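Local coordinates for protein putative citrate lyase, alfa subunit (Streptococcus mutans, PDB 2HJ0) that is of unconfirmed function but belongs to the citrate lyase alpha-subunit (CitF) family, its chain built round two large mixed beta sheets with flanking helices, at residues 377-382 against 424-429; 76-81 against 235-240; 119-124 against 137-142; 316-321 against 340-345. All coordinates share one frame; numbering follows the deposited sequence.

Contact 1: residues 377-382 against 424-429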
loop_
_atom_site.group_PDB
_atom_site.type_symbol
_atom_site.label_atom_id
_atom_site.label_comp_id
_atom_site.label_asym_id
_atom_site.label_seq_id
_atom_site.Cartn_x
_atom_site.Cartn_y
_atom_site.Cartn_z
ATOM N N VAL A 377 3.355 -19.560 33.142
ATOM C CA VAL A 377 3.370 -18.198 33.646
ATOM C C VAL A 377 3.906 -18.295 35.066
ATOM O O VAL A 377 3.292 -18.932 35.914
ATOM C CB VAL A 377 1.945 -17.567 33.588
ATOM C CG1 VAL A 377 0.918 -18.574 34.039
ATOM C CG2 VAL A 377 1.889 -16.311 34.432
ATOM N N ASP A 378 5.073 -17.694 35.305
ATOM C CA ASP A 378 5.696 -17.752 36.623
ATOM C C ASP A 378 5.204 -16.679 37.589
ATOM O O ASP A 378 4.290 -15.921 37.269
ATOM C CB ASP A 378 7.226 -17.704 36.508
ATOM C CG ASP A 378 7.730 -16.461 35.803
ATOM O OD1 ASP A 378 7.222 -15.358 36.112
ATOM O OD2 ASP A 378 8.649 -16.588 34.951
ATOM N N THR A 379 5.806 -16.632 38.774
ATOM C CA THR A 379 5.417 -15.670 39.795
ATOM C C THR A 379 5.883 -14.248 39.477
ATOM O O THR A 379 5.747 -13.333 40.292
ATOM C CB THR A 379 5.977 -16.062 41.175
ATOM O OG1 THR A 379 7.406 -15.973 41.148
ATOM C CG2 THR A 379 5.562 -17.476 41.539
ATOM N N ASN A 380 6.451 -14.065 38.300
ATOM C CA ASN A 380 6.902 -12.742 37.896
ATOM C C ASN A 380 6.025 -12.245 36.761
ATOM O O ASN A 380 6.293 -11.207 36.150
ATOM C CB ASN A 380 8.361 -12.790 37.455
ATOM C CG ASN A 380 9.317 -12.564 38.614
ATOM O OD1 ASN A 380 9.093 -13.061 39.728
ATOM N ND2 ASN A 380 10.394 -11.821 38.360
ATOM N N PHE A 381 4.968 -13.005 36.500
ATOM C CA PHE A 381 4.019 -12.707 35.449
ATOM C C PHE A 381 4.553 -12.910 34.032
ATOM O O PHE A 381 3.926 -12.482 33.061
ATOM C CB PHE A 381 3.467 -11.294 35.645
ATOM C CG PHE A 381 2.397 -11.214 36.702
ATOM C CD1 PHE A 381 1.059 -11.457 36.378
ATOM C CD2 PHE A 381 2.729 -10.959 38.033
ATOM C CE1 PHE A 381 0.058 -11.453 37.363
ATOM C CE2 PHE A 381 1.738 -10.955 39.033
ATOM C CZ PHE A 381 0.398 -11.202 38.693
ATOM N N ASN A 382 5.697 -13.580 33.914
ATOM C CA ASN A 382 6.271 -13.845 32.603
ATOM C C ASN A 382 5.453 -14.950 31.970
ATOM O O ASN A 382 5.069 -15.902 32.644
ATOM C CB ASN A 382 7.729 -14.294 32.707
ATOM C CG ASN A 382 8.639 -13.190 33.179
ATOM O OD1 ASN A 382 8.427 -12.026 32.858
ATOM N ND2 ASN A 382 9.669 -13.547 33.932
ATOM N N PHE A 424 0.953 -22.702 36.252
ATOM C CA PHE A 424 1.639 -21.676 37.025
ATOM C C PHE A 424 2.835 -22.239 37.783
ATOM O O PHE A 424 2.713 -23.187 38.559
ATOM C CB PHE A 424 0.660 -21.007 37.987
ATOM C CG PHE A 424 -0.483 -20.340 37.296
ATOM C CD1 PHE A 424 -1.563 -21.082 36.839
ATOM C CD2 PHE A 424 -0.444 -18.979 37.028
ATOM C CE1 PHE A 424 -2.583 -20.481 36.111
ATOM C CE2 PHE A 424 -1.458 -18.367 36.302
ATOM C CZ PHE A 424 -2.525 -19.121 35.845
ATOM N N VAL A 425 3.996 -21.644 37.561
ATOM C CA VAL A 425 5.201 -22.128 38.209
ATOM C C VAL A 425 6.063 -20.975 38.710
ATOM O O VAL A 425 5.712 -19.812 38.539
ATOM C CB VAL A 425 6.025 -22.970 37.235
ATOM C CG1 VAL A 425 5.170 -24.096 36.666
ATOM C CG2 VAL A 425 6.546 -22.091 36.135
ATOM N N ASP A 426 7.192 -21.298 39.330
ATOM C CA ASP A 426 8.069 -20.260 39.839
ATOM C C ASP A 426 8.949 -19.648 38.762
ATOM O O ASP A 426 9.432 -18.535 38.917
ATOM C CB ASP A 426 8.959 -20.802 40.952
ATOM C CG ASP A 426 8.195 -21.091 42.209
ATOM O OD1 ASP A 426 7.527 -20.159 42.728
ATOM O OD2 ASP A 426 8.264 -22.248 42.681
ATOM N N LYS A 427 9.163 -20.369 37.671
ATOM C CA LYS A 427 9.998 -19.854 36.600
ATOM C C LYS A 427 9.653 -20.592 35.315
ATOM O O LYS A 427 9.642 -21.819 35.292
ATOM C CB LYS A 427 11.461 -20.082 36.966
ATOM C CG LYS A 427 12.459 -19.253 36.201
ATOM C CD LYS A 427 13.864 -19.510 36.745
ATOM C CE LYS A 427 14.855 -18.449 36.300
ATOM N NZ LYS A 427 16.111 -18.513 37.104
ATOM N N VAL A 428 9.369 -19.858 34.247
ATOM C CA VAL A 428 9.028 -20.491 32.980
ATOM C C VAL A 428 10.275 -20.953 32.237
ATOM O O VAL A 428 11.329 -20.314 32.319
ATOM C CB VAL A 428 8.247 -19.521 32.071
ATOM C CG1 VAL A 428 6.979 -19.050 32.769
ATOM C CG2 VAL A 428 9.116 -18.342 31.712
ATOM N N ASN A 429 10.156 -22.067 31.521
ATOM C CA ASN A 429 11.273 -22.599 30.742
ATOM C C ASN A 429 11.718 -21.582 29.693
ATOM O O ASN A 429 12.913 -21.305 29.562
ATOM C CB ASN A 429 10.876 -23.914 30.059
ATOM C CG ASN A 429 10.803 -25.083 31.039
ATOM O OD1 ASN A 429 9.988 -26.013 30.875
ATOM N ND2 ASN A 429 11.667 -25.048 32.068
#

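Contact 2: residues 76-81 against 235-240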
loop_
_atom_site.group_PDB
_atom_site.type_symbol
_atom_site.label_atom_id
_atom_site.label_comp_id
_atom_site.label_asym_id
_atom_site.label_seq_id
_atom_site.Cartn_x
_atom_site.Cartn_y
_atom_site.Cartn_z
ATOM N N GLY A 76 -2.876 -26.291 5.722
ATOM C CA GLY A 76 -3.259 -26.651 4.377
ATOM C C GLY A 76 -2.274 -26.122 3.357
ATOM O O GLY A 76 -2.485 -26.304 2.158
ATOM N N ASP A 77 -1.189 -25.491 3.809
ATOM C CA ASP A 77 -0.214 -24.929 2.867
ATOM C C ASP A 77 0.507 -25.928 1.971
ATOM O O ASP A 77 0.885 -27.013 2.405
ATOM C CB ASP A 77 0.862 -24.104 3.577
ATOM C CG ASP A 77 1.907 -23.593 2.608
ATOM O OD1 ASP A 77 1.580 -22.692 1.814
ATOM O OD2 ASP A 77 3.046 -24.113 2.606
ATOM N N TYR A 78 0.711 -25.536 0.717
ATOM C CA TYR A 78 1.411 -26.367 -0.250
ATOM C C TYR A 78 2.612 -25.633 -0.835
ATOM O O TYR A 78 3.561 -26.263 -1.282
ATOM C CB TYR A 78 0.484 -26.754 -1.394
ATOM C CG TYR A 78 -0.556 -27.801 -1.075
ATOM C CD1 TYR A 78 -1.555 -28.098 -1.998
ATOM C CD2 TYR A 78 -0.551 -28.499 0.132
ATOM C CE1 TYR A 78 -2.526 -29.054 -1.738
ATOM C CE2 TYR A 78 -1.529 -29.470 0.403
ATOM C CZ TYR A 78 -2.518 -29.735 -0.547
ATOM O OH TYR A 78 -3.516 -30.658 -0.310
ATOM N N VAL A 79 2.556 -24.301 -0.832
ATOM C CA VAL A 79 3.612 -23.459 -1.384
ATOM C C VAL A 79 4.985 -23.676 -0.773
ATOM O O VAL A 79 5.945 -23.847 -1.504
ATOM C CB VAL A 79 3.240 -21.971 -1.259
ATOM C CG1 VAL A 79 4.316 -21.097 -1.873
ATOM C CG2 VAL A 79 1.906 -21.724 -1.929
HETATM N N MSE A 80 5.086 -23.673 0.553
HETATM C CA MSE A 80 6.370 -23.877 1.231
HETATM C C MSE A 80 7.077 -25.146 0.754
HETATM O O MSE A 80 8.155 -25.071 0.175
HETATM C CB MSE A 80 6.170 -23.962 2.750
HETATM C CG MSE A 80 6.674 -22.755 3.568
HETATM SE SE MSE A 80 8.452 -22.919 4.431
HETATM C CE MSE A 80 7.927 -23.624 6.179
ATOM N N ASN A 81 6.461 -26.303 1.000
ATOM C CA ASN A 81 7.045 -27.589 0.621
ATOM C C ASN A 81 7.311 -27.664 -0.862
ATOM O O ASN A 81 8.239 -28.334 -1.313
ATOM C CB ASN A 81 6.128 -28.757 1.001
ATOM C CG ASN A 81 5.823 -28.808 2.481
ATOM O OD1 ASN A 81 6.643 -28.430 3.318
ATOM N ND2 ASN A 81 4.643 -29.297 2.814
ATOM N N GLY A 235 -3.151 -24.956 -1.853
ATOM C CA GLY A 235 -3.517 -25.362 -0.511
ATOM C C GLY A 235 -4.524 -26.491 -0.517
ATOM O O GLY A 235 -5.183 -26.740 -1.521
ATOM N N ASP A 236 -4.647 -27.170 0.616
ATOM C CA ASP A 236 -5.578 -28.280 0.743
ATOM C C ASP A 236 -7.015 -27.778 0.639
ATOM O O ASP A 236 -7.409 -26.854 1.345
ATOM C CB ASP A 236 -5.370 -28.982 2.084
ATOM C CG ASP A 236 -5.912 -30.396 2.091
ATOM O OD1 ASP A 236 -7.122 -30.571 1.801
ATOM O OD2 ASP A 236 -5.126 -31.329 2.392
ATOM N N PRO A 237 -7.816 -28.394 -0.244
ATOM C CA PRO A 237 -9.219 -28.033 -0.469
ATOM C C PRO A 237 -10.005 -27.673 0.788
ATOM O O PRO A 237 -10.192 -26.494 1.096
ATOM C CB PRO A 237 -9.777 -29.267 -1.162
ATOM C CG PRO A 237 -8.620 -29.713 -1.996
ATOM C CD PRO A 237 -7.457 -29.589 -1.031
ATOM N N GLU A 238 -10.473 -28.687 1.510
ATOM C CA GLU A 238 -11.245 -28.445 2.724
ATOM C C GLU A 238 -10.399 -27.848 3.848
ATOM O O GLU A 238 -10.921 -27.502 4.909
ATOM C CB GLU A 238 -11.920 -29.743 3.201
ATOM C CG GLU A 238 -11.498 -30.997 2.453
ATOM C CD GLU A 238 -10.030 -31.313 2.642
ATOM O OE1 GLU A 238 -9.557 -32.309 2.057
ATOM O OE2 GLU A 238 -9.348 -30.566 3.376
ATOM N N GLY A 239 -9.096 -27.722 3.609
ATOM C CA GLY A 239 -8.204 -27.166 4.613
ATOM C C GLY A 239 -8.502 -25.715 4.952
ATOM O O GLY A 239 -7.808 -25.108 5.772
ATOM N N ILE A 240 -9.536 -25.160 4.324
ATOM C CA ILE A 240 -9.933 -23.773 4.555
ATOM C C ILE A 240 -11.359 -23.552 4.037
ATOM O O ILE A 240 -11.939 -22.476 4.212
ATOM C CB ILE A 240 -8.956 -22.786 3.837
ATOM C CG1 ILE A 240 -9.249 -21.333 4.247
ATOM C CG2 ILE A 240 -9.073 -22.946 2.324
ATOM C CD1 ILE A 240 -8.946 -21.006 5.708
#

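Contact 3: residues 119-124 against 137-142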
loop_
_atom_site.group_PDB
_atom_site.type_symbol
_atom_site.label_atom_id
_atom_site.label_comp_id
_atom_site.label_asym_id
_atom_site.label_seq_id
_atom_site.Cartn_x
_atom_site.Cartn_y
_atom_site.Cartn_z
ATOM N N THR A 119 19.733 -23.528 6.117
ATOM C CA THR A 119 20.742 -23.361 7.157
ATOM C C THR A 119 20.374 -22.363 8.250
ATOM O O THR A 119 21.042 -22.298 9.281
ATOM C CB THR A 119 22.061 -22.915 6.501
ATOM O OG1 THR A 119 21.812 -21.787 5.642
ATOM C CG2 THR A 119 22.638 -24.047 5.664
ATOM N N ASN A 120 19.332 -21.571 8.004
ATOM C CA ASN A 120 18.847 -20.567 8.951
ATOM C C ASN A 120 17.338 -20.420 8.813
ATOM O O ASN A 120 16.797 -20.404 7.707
ATOM C CB ASN A 120 19.510 -19.207 8.708
ATOM C CG ASN A 120 20.957 -19.185 9.133
ATOM O OD1 ASN A 120 21.785 -19.886 8.568
ATOM N ND2 ASN A 120 21.271 -18.384 10.137
ATOM N N ILE A 121 16.669 -20.295 9.949
ATOM C CA ILE A 121 15.217 -20.179 9.981
ATOM C C ILE A 121 14.771 -19.063 10.921
ATOM O O ILE A 121 15.352 -18.880 11.987
ATOM C CB ILE A 121 14.582 -21.493 10.499
ATOM C CG1 ILE A 121 15.071 -22.689 9.669
ATOM C CG2 ILE A 121 13.063 -21.381 10.473
ATOM C CD1 ILE A 121 14.586 -24.053 10.198
ATOM N N THR A 122 13.751 -18.314 10.521
ATOM C CA THR A 122 13.186 -17.275 11.382
ATOM C C THR A 122 11.670 -17.260 11.189
ATOM O O THR A 122 11.182 -17.346 10.055
ATOM C CB THR A 122 13.769 -15.866 11.090
ATOM O OG1 THR A 122 13.186 -14.926 12.001
ATOM C CG2 THR A 122 13.494 -15.427 9.649
ATOM N N SER A 123 10.926 -17.213 12.292
ATOM C CA SER A 123 9.467 -17.161 12.220
ATOM C C SER A 123 8.802 -17.043 13.579
ATOM O O SER A 123 9.464 -16.853 14.606
ATOM C CB SER A 123 8.898 -18.375 11.478
ATOM O OG SER A 123 8.917 -19.538 12.268
ATOM N N SER A 124 7.477 -17.139 13.567
ATOM C CA SER A 124 6.696 -17.033 14.783
ATOM C C SER A 124 6.766 -18.345 15.544
ATOM O O SER A 124 7.044 -18.371 16.745
ATOM C CB SER A 124 5.241 -16.684 14.437
ATOM O OG SER A 124 4.396 -16.782 15.572
ATOM N N GLY A 137 18.434 -30.582 18.093
ATOM C CA GLY A 137 19.714 -30.179 17.536
ATOM C C GLY A 137 19.938 -30.355 16.049
ATOM O O GLY A 137 21.065 -30.253 15.590
ATOM N N ILE A 138 18.881 -30.612 15.293
ATOM C CA ILE A 138 18.994 -30.788 13.851
ATOM C C ILE A 138 19.814 -29.696 13.159
ATOM O O ILE A 138 20.728 -30.009 12.417
ATOM C CB ILE A 138 17.596 -30.836 13.193
ATOM C CG1 ILE A 138 16.836 -32.046 13.703
ATOM C CG2 ILE A 138 17.708 -30.903 11.685
ATOM C CD1 ILE A 138 17.616 -33.332 13.563
HETATM N N MSE A 139 19.472 -28.424 13.367
HETATM C CA MSE A 139 20.208 -27.326 12.743
HETATM C C MSE A 139 21.463 -26.992 13.520
HETATM O O MSE A 139 21.540 -27.195 14.726
HETATM C CB MSE A 139 19.377 -26.038 12.673
HETATM C CG MSE A 139 18.305 -25.963 11.608
HETATM SE SE MSE A 139 18.350 -24.227 10.703
HETATM C CE MSE A 139 17.993 -23.041 12.190
ATOM N N GLU A 140 22.441 -26.458 12.807
ATOM C CA GLU A 140 23.683 -26.042 13.413
ATOM C C GLU A 140 23.469 -24.639 13.981
ATOM O O GLU A 140 23.869 -24.342 15.107
ATOM C CB GLU A 140 24.779 -26.034 12.363
ATOM C CG GLU A 140 26.116 -25.545 12.870
ATOM C CD GLU A 140 27.224 -25.720 11.846
ATOM O OE1 GLU A 140 28.339 -25.193 12.079
ATOM O OE2 GLU A 140 26.976 -26.389 10.813
ATOM N N ASN A 141 22.829 -23.779 13.198
ATOM C CA ASN A 141 22.532 -22.420 13.632
ATOM C C ASN A 141 21.226 -22.387 14.431
ATOM O O ASN A 141 20.365 -23.259 14.276
ATOM C CB ASN A 141 22.425 -21.505 12.411
ATOM C CG ASN A 141 23.762 -20.987 11.961
ATOM O OD1 ASN A 141 23.909 -20.497 10.840
ATOM N ND2 ASN A 141 24.752 -21.077 12.843
ATOM N N PRO A 142 21.070 -21.389 15.313
ATOM C CA PRO A 142 19.849 -21.272 16.123
ATOM C C PRO A 142 18.694 -20.671 15.322
ATOM O O PRO A 142 18.894 -19.752 14.521
ATOM C CB PRO A 142 20.262 -20.337 17.272
ATOM C CG PRO A 142 21.757 -20.394 17.286
ATOM C CD PRO A 142 22.114 -20.484 15.816
#

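Contact 4: residues 316-321 against 340-345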
loop_
_atom_site.group_PDB
_atom_site.type_symbol
_atom_site.label_atom_id
_atom_site.label_comp_id
_atom_site.label_asym_id
_atom_site.label_seq_id
_atom_site.Cartn_x
_atom_site.Cartn_y
_atom_site.Cartn_z
ATOM N N LEU A 316 -20.554 -10.587 15.765
ATOM C CA LEU A 316 -20.707 -9.297 16.427
ATOM C C LEU A 316 -20.786 -8.111 15.478
ATOM O O LEU A 316 -21.494 -7.134 15.742
ATOM C CB LEU A 316 -19.567 -9.059 17.412
ATOM C CG LEU A 316 -19.554 -9.889 18.700
ATOM C CD1 LEU A 316 -18.245 -9.620 19.437
ATOM C CD2 LEU A 316 -20.747 -9.535 19.588
ATOM N N LEU A 317 -20.044 -8.179 14.378
ATOM C CA LEU A 317 -20.044 -7.094 13.401
ATOM C C LEU A 317 -21.412 -6.990 12.720
ATOM O O LEU A 317 -21.834 -5.905 12.324
ATOM C CB LEU A 317 -18.959 -7.328 12.340
ATOM C CG LEU A 317 -18.899 -6.232 11.267
ATOM C CD1 LEU A 317 -18.134 -5.037 11.815
ATOM C CD2 LEU A 317 -18.252 -6.747 9.994
ATOM N N GLU A 318 -22.100 -8.121 12.589
ATOM C CA GLU A 318 -23.405 -8.129 11.951
ATOM C C GLU A 318 -24.503 -7.701 12.929
ATOM O O GLU A 318 -25.437 -7.014 12.543
ATOM C CB GLU A 318 -23.690 -9.514 11.353
ATOM C CG GLU A 318 -22.517 -10.046 10.529
ATOM C CD GLU A 318 -22.902 -10.594 9.160
ATOM O OE1 GLU A 318 -21.979 -10.949 8.382
ATOM O OE2 GLU A 318 -24.119 -10.672 8.852
ATOM N N GLU A 319 -24.384 -8.085 14.195
ATOM C CA GLU A 319 -25.375 -7.714 15.196
ATOM C C GLU A 319 -25.239 -6.234 15.548
ATOM O O GLU A 319 -25.953 -5.704 16.400
ATOM C CB GLU A 319 -25.191 -8.557 16.460
ATOM C CG GLU A 319 -25.460 -10.039 16.263
ATOM C CD GLU A 319 -25.212 -10.878 17.520
ATOM O OE1 GLU A 319 -25.570 -12.088 17.500
ATOM O OE2 GLU A 319 -24.659 -10.338 18.515
ATOM N N GLY A 320 -24.309 -5.562 14.888
ATOM C CA GLY A 320 -24.098 -4.153 15.159
ATOM C C GLY A 320 -23.466 -3.865 16.515
ATOM O O GLY A 320 -23.570 -2.747 17.013
ATOM N N LEU A 321 -22.807 -4.854 17.117
ATOM C CA LEU A 321 -22.178 -4.643 18.412
ATOM C C LEU A 321 -20.752 -4.111 18.315
ATOM O O LEU A 321 -20.211 -3.556 19.275
ATOM C CB LEU A 321 -22.184 -5.925 19.226
ATOM C CG LEU A 321 -23.335 -6.033 20.228
ATOM C CD1 LEU A 321 -24.662 -6.150 19.494
ATOM C CD2 LEU A 321 -23.091 -7.263 21.100
ATOM N N ASP A 340 -14.808 -10.078 2.618
ATOM C CA ASP A 340 -15.269 -9.655 1.314
ATOM C C ASP A 340 -16.711 -9.154 1.347
ATOM O O ASP A 340 -17.035 -8.135 0.736
ATOM C CB ASP A 340 -15.146 -10.819 0.333
ATOM C CG ASP A 340 -15.813 -10.531 -0.995
ATOM O OD1 ASP A 340 -15.428 -9.542 -1.655
ATOM O OD2 ASP A 340 -16.726 -11.294 -1.378
ATOM N N ARG A 341 -17.563 -9.880 2.065
ATOM C CA ARG A 341 -18.989 -9.567 2.192
ATOM C C ARG A 341 -19.270 -8.221 2.860
ATOM O O ARG A 341 -19.989 -7.390 2.305
ATOM C CB ARG A 341 -19.685 -10.681 2.982
ATOM C CG ARG A 341 -21.208 -10.579 3.057
ATOM C CD ARG A 341 -21.750 -11.422 4.222
ATOM N NE ARG A 341 -21.063 -12.712 4.343
ATOM C CZ ARG A 341 -20.663 -13.230 5.498
ATOM N NH1 ARG A 341 -20.888 -12.557 6.623
ATOM N NH2 ARG A 341 -20.043 -14.409 5.532
ATOM N N ASN A 342 -18.703 -8.005 4.044
ATOM C CA ASN A 342 -18.926 -6.757 4.756
ATOM C C ASN A 342 -17.799 -5.758 4.504
ATOM O O ASN A 342 -17.246 -5.192 5.452
ATOM C CB ASN A 342 -19.051 -7.012 6.264
ATOM C CG ASN A 342 -20.110 -8.048 6.610
ATOM O OD1 ASN A 342 -19.785 -9.137 7.062
ATOM N ND2 ASN A 342 -21.380 -7.708 6.407
ATOM N N ALA A 343 -17.464 -5.531 3.236
ATOM C CA ALA A 343 -16.385 -4.610 2.868
ATOM C C ALA A 343 -16.407 -3.330 3.685
ATOM O O ALA A 343 -17.450 -2.927 4.186
ATOM C CB ALA A 343 -16.469 -4.277 1.393
ATOM N N GLU A 344 -15.241 -2.700 3.805
ATOM C CA GLU A 344 -15.056 -1.455 4.562
ATOM C C GLU A 344 -15.200 -1.678 6.069
ATOM O O GLU A 344 -14.338 -1.255 6.832
ATOM C CB GLU A 344 -16.035 -0.371 4.082
ATOM C CG GLU A 344 -17.198 -0.102 5.018
ATOM C CD GLU A 344 -18.493 0.135 4.271
ATOM O OE1 GLU A 344 -19.513 0.444 4.932
ATOM O OE2 GLU A 344 -18.486 0.005 3.023
ATOM N N LYS A 345 -16.273 -2.352 6.482
ATOM C CA LYS A 345 -16.531 -2.637 7.892
ATOM C C LYS A 345 -15.575 -3.727 8.387
ATOM O O LYS A 345 -15.289 -3.834 9.577
ATOM C CB LYS A 345 -17.974 -3.105 8.082
ATOM C CG LYS A 345 -19.024 -2.142 7.566
ATOM C CD LYS A 345 -19.317 -1.010 8.531
ATOM C CE LYS A 345 -20.213 -1.476 9.679
ATOM N NZ LYS A 345 -20.561 -0.348 10.606
#

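Contact 1: residues 377-382 against 424-429
The Asx turn made by Asp378, set in a type I beta turn that runs from Asp378 to Phe381, rests against the loop residues Val425 to Val428. The Asp378 carboxylate looks both ways. Its OD1 takes Asn380 N at 2.7 Å and Asn382 N at 3.2 Å, the two donors arriving from opposite faces of the carboxylate plane, and so it ties the turn together from inside. The other oxygen, OD2, faces the 424-429 segment, where it receives a weak bond from Val428 N at 3.4 Å; the amide of Asn382 adds a second weak bond to OD2. The Asp378 side chain crosses that of Val428 at about a right angle. Val428 CG1 packs against the backbone where Val377 joins Asp378, 3.5 Å from Asp378 N.

One residue earlier, the two segments are joined through the main chain: Val425 N donates to Val377 O over 3.3 Å. Val377 turns CG1 between its backbone N and carbonyl carbon (chi1 42°), which places this methyl over one face of the Phe424 ring, 3.3 Å from CE2. At the outer end, Thr379 CG2 lies 3.5 Å from Asp426 OD1, an apolar methyl beside a carboxylate.

Gly435 N donates to Asn382 OD1, just after the turn. Beyond the two segments, Phe424 continues onto Ile470 and Leu473 of helix 470-481 and onto Val441 of strand 440-442, where Phe381 also packs against Ile470 and Val441.

Contact 2: residues 76-81 against 235-240
Gly76 O and Asp236 N form the main polar link between the two segments, a hydrogen bond of 2.8 Å. It accompanies an isolated beta bridge between Asp77 and Gly235, so the backbones run close only briefly. Beside it, the side chain of Tyr78 lies along the Gly235-Asp236 peptide. Its CG stands anti to the carbonyl carbon (chi1 -74°), which carries one face of the ring over the backbone: Gly235 CA sits 4.0 Å from the ring centroid in a CH-pi contact, and Asp236 N lies over the same face, offset toward the rim. The phenol OH then passes to Asp236 OD2, to which it gives a weak hydrogen bond of 3.2 Å, with ring and carboxylate planes turned 53° apart.

Both segments follow strands of the same mainly parallel sheet, consistent with the Rossmann-type clan of the family: residues 76-81 come after strand 66-69, and residues 235-240 come after strand 227-230. Tyr78 is the N-cap of helix 79-89, and the first amides of that helix are met by Asp77, the residue before the N-cap. Asp77 OD2 accepts from N of the selenomethionine Met80 at 2.9 Å through its syn lone pair, an Asx motif, while OD1 takes a weak bond from Val79 N at 3.2 Å. The same OD2 is also hydrogen-bonded to His106 NE2, and Asn81 ND2 donates to Val105 O, so Val105 and His106, in the loop before helix 109-114, share in satisfying Asp77 and Asn81.

Contact 3: residues 119-124 against 137-142
Met139, present as selenomethionine, lays its selenium against the side chain of Ile121, with SE 3.8 Å from Ile121 CG1. The chain of Met139 is bent at chi2 and at chi3 (-61°), which folds its methyl back so that CE also comes within 3.8 Å of Ile121 N. Along the strand, the same SE lies 3.6 Å from Thr119 O, so the selenium lies along the strand from Thr119 to Ile121. Asn141 CB follows at 3.5 Å from that carbonyl oxygen. Outside this, the side chains of Asn120 and Asn141 meet obliquely, with their amide planes 67° apart.

The geometry is that of a beta-alpha-beta crossover: strand 118-123 leads through helix 127-135 to the neighbouring parallel strand 143-145, and the loop at residues 137-142 enters the second strand. Ile113 of helix 109-114 touches both Ile121 and Met139. Backbone pairing with the new strand is made by Ile121 with Ile144, just past the loop.

Chemically, the contact pairs an apolar patch around the Met139 side chain, on Ile121, with a polar meeting of Asn120 and Asn141 at its edge.

Contact 4: residues 316-321 against 340-345
Leu317 meets Asn342 and Lys345 where helices 311-318 and 333-341 end side by side. These are the helices of two successive beta-alpha-beta units, linking strands 302-305, 322-327 and 346-348 of the second sheet. The apolar part of the contact is carried by Leu317, whose CG stands anti to its own N (chi1 180°), directing its methyls toward 340-345. Its CD2 touches Asn342 CB at 3.8 Å and Lys345 CB at 4.1 Å, and its CD1 lies 3.8 Å from Lys345 O. Val322 and Ile325 of strand 322-327 back Leu317 from the sheet side.

On the assembly side, Glu344 O is hydrogen-bonded to Thr216 OG1 of the second subunit, so this corner also meets the dimer partner.

The charged part lies nearer the surface. Lys345 NZ makes a long, weak ion pair with Asp323. The amide of Asn342 sits next to the Glu318 carboxylate, with its plane almost perpendicular (89°) to that of Glu318. Glu318 and Arg341 form a salt bridge, their side chains crossing at about a right angle. Glu318 OE1 sits at the edge of the guanidinium, near its plane, 2.6 Å from Arg341 NH1, through a weak hydrogen bond with an N-H...O angle of 115°.

Overall arrangement
From the N terminus, the chain opens contact 2 at 76-81 and does not close it until 235-240. Inside that long loop lies contact 3, which closes the much shorter excursion from 119-124 to 137-142; the centres of contacts 2 and 3 are about 23 Å apart. Contact 3 joins a strand of the first sheet to the loop entering the next strand; contact 2 joins loops that follow two strands of the same sheet. Contact 4 then closes at the ends of two helices packed on the second sheet, and contact 1 follows in series beside that sheet's later strands. No two contacts cross. Contacts 1 and 2 lie on opposite sides of the chain's centre, as do contacts 3 and 4, whose centres are about 41 Å apart.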